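Local coordinates for pyocin S8 (Pseudomonas aeruginosa, PDB 6W0V), which is a bacteriocin whose H-N-H nuclease domain cuts DNA, probably to kill competing bacteria, at residues 50-55 with 114-119. The protein carries 1 engineered substitution. Residues are numbered along the deposited sequence; the frame is centred on the assembly and turned at random.
Sequences EQFWVA and LRVMTP
Thr118 OG1, two residues beyond the Val116 that packs on Phe52 and Trp53, is gripped by two groups. It accepts the backbone N-H of Met121 as N-cap of the short helix 119-122, and it is hydrogen-bonded to Glu86 OE2. The cap marks the helix start, and the Glu86 bond probably helps hold the threonine. The contact itself is apolar, with no hydrogen bond between 50-55 and 114-119. The backbones stay well apart, with Phe52 CA 10.8 Å from Val116 CA, and two long aromatic side chains bridge the gap. Val116 offers a different methyl to each ring. Phe52 CZ comes within 3.6 Å of Val116 CG2, and its neighbour CE1 is 4.1 Å from the same methyl. The methyl meets this ring obliquely. Val116 CG1 lies at the edge of the Trp53 indole, near its plane, with CH2 at 4.1 Å. With CG turned opposite its backbone N (chi1 178°), the Phe52 ring reaches across to the strand. Trp53 CB points to one side, but chi1 of -72° swings the indole across, and CH2 of its six-membered ring comes closest. The two aromatics also brace each other: Phe52 CD1 sits 3.5 Å above the indole plane, over its centre, so an edge of the phenyl meets a face of the indole. All three residues are buried, at the centre of the domain. Strand 114-117 followed by helix 119-122, with strand 95-98 antiparallel beside it, is consistent with the beta-beta-alpha motif of His-Me finger nucleases. Helix 45-57 packs against this motif. Ile96 of the neighbouring strand touches both aromatics, Leu37 of helix 31-37 touches Phe52, and Val116 pairs through its backbone with Val27 of strand 27-28.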
# COMPACT_ATOMS: atom_id res chain seq x y z
N GLU A 50 -1.98 10.03 -5.59
CA GLU A 50 -0.83 10.41 -4.73
C GLU A 50 -1.31 11.37 -3.65
O GLU A 50 -1.01 11.18 -2.49
CB GLU A 50 0.25 11.06 -5.55
CG GLU A 50 0.99 10.07 -6.39
CD GLU A 50 2.15 10.69 -7.14
OE1 GLU A 50 2.37 11.91 -6.98
OE2 GLU A 50 2.82 9.95 -7.87
N GLN A 51 -2.03 12.40 -4.03
CA GLN A 51 -2.42 13.41 -3.03
C GLN A 51 -3.37 12.76 -2.04
O GLN A 51 -3.35 13.12 -0.88
CB GLN A 51 -3.05 14.60 -3.74
CG GLN A 51 -2.04 15.33 -4.60
CD GLN A 51 -2.56 16.68 -5.00
OE1 GLN A 51 -3.23 17.35 -4.22
NE2 GLN A 51 -2.28 17.05 -6.24
N PHE A 52 -4.16 11.81 -2.51
CA PHE A 52 -5.10 11.04 -1.68
C PHE A 52 -4.29 10.35 -0.58
O PHE A 52 -4.53 10.55 0.62
CB PHE A 52 -5.83 10.07 -2.59
CG PHE A 52 -6.78 9.16 -1.88
CD1 PHE A 52 -6.32 8.06 -1.18
CD2 PHE A 52 -8.14 9.42 -1.93
CE1 PHE A 52 -7.22 7.22 -0.56
CE2 PHE A 52 -9.03 8.57 -1.31
CZ PHE A 52 -8.57 7.48 -0.62
N TRP A 53 -3.32 9.56 -1.00
CA TRP A 53 -2.57 8.76 -0.01
C TRP A 53 -1.69 9.67 0.82
O TRP A 53 -1.51 9.36 1.99
CB TRP A 53 -1.79 7.67 -0.70
CG TRP A 53 -2.72 6.62 -1.19
CD1 TRP A 53 -2.92 6.26 -2.48
CD2 TRP A 53 -3.64 5.85 -0.40
NE1 TRP A 53 -3.87 5.28 -2.55
CE2 TRP A 53 -4.33 5.01 -1.29
CE3 TRP A 53 -3.91 5.76 0.96
CZ2 TRP A 53 -5.27 4.08 -0.85
CZ3 TRP A 53 -4.85 4.85 1.39
CH2 TRP A 53 -5.52 4.03 0.49
N VAL A 54 -1.16 10.74 0.25
CA VAL A 54 -0.39 11.73 1.04
C VAL A 54 -1.31 12.29 2.12
O VAL A 54 -0.88 12.42 3.25
CB VAL A 54 0.18 12.84 0.15
CG1 VAL A 54 0.64 14.04 0.96
CG2 VAL A 54 1.31 12.30 -0.71
N ALA A 55 -2.54 12.61 1.77
CA ALA A 55 -3.50 13.18 2.73
C ALA A 55 -3.76 12.15 3.82
O ALA A 55 -3.83 12.52 4.98
CB ALA A 55 -4.75 13.59 2.02
N LEU A 114 -15.87 7.44 -5.14
CA LEU A 114 -14.68 6.61 -4.83
C LEU A 114 -14.97 5.75 -3.62
O LEU A 114 -15.56 6.22 -2.65
CB LEU A 114 -13.47 7.50 -4.57
CG LEU A 114 -13.19 8.51 -5.68
CD1 LEU A 114 -11.97 9.34 -5.31
CD2 LEU A 114 -12.99 7.81 -7.02
N ARG A 115 -14.48 4.53 -3.70
CA ARG A 115 -14.45 3.61 -2.55
C ARG A 115 -13.04 3.07 -2.49
O ARG A 115 -12.49 2.77 -3.54
CB ARG A 115 -15.40 2.44 -2.75
CG ARG A 115 -16.84 2.88 -2.95
CD ARG A 115 -17.29 3.64 -1.74
NE ARG A 115 -17.62 2.79 -0.62
CZ ARG A 115 -18.56 3.11 0.26
NH1 ARG A 115 -18.82 2.32 1.29
NH2 ARG A 115 -19.25 4.22 0.10
N VAL A 116 -12.51 2.90 -1.30
CA VAL A 116 -11.23 2.17 -1.20
C VAL A 116 -11.57 0.71 -0.97
O VAL A 116 -12.46 0.39 -0.18
CB VAL A 116 -10.32 2.78 -0.14
CG1 VAL A 116 -9.05 1.95 -0.01
CG2 VAL A 116 -10.00 4.21 -0.50
N MET A 117 -10.92 -0.14 -1.75
CA MET A 117 -11.18 -1.59 -1.77
C MET A 117 -9.85 -2.29 -1.75
O MET A 117 -8.88 -1.77 -2.29
CB MET A 117 -11.92 -1.98 -3.04
CG MET A 117 -13.23 -1.29 -3.19
SD MET A 117 -14.01 -1.97 -4.63
CE MET A 117 -15.72 -1.57 -4.27
N THR A 118 -9.82 -3.48 -1.18
CA THR A 118 -8.69 -4.38 -1.43
C THR A 118 -8.81 -4.88 -2.85
O THR A 118 -9.91 -4.91 -3.41
CB THR A 118 -8.71 -5.53 -0.43
OG1 THR A 118 -9.92 -6.23 -0.69
CG2 THR A 118 -8.63 -5.02 0.99
N PRO A 119 -7.70 -5.30 -3.47
CA PRO A 119 -7.75 -5.91 -4.80
C PRO A 119 -8.76 -7.05 -4.84
O PRO A 119 -9.45 -7.18 -5.82
CB PRO A 119 -6.32 -6.41 -4.98
CG PRO A 119 -5.51 -5.39 -4.23
CD PRO A 119 -6.33 -5.09 -3.00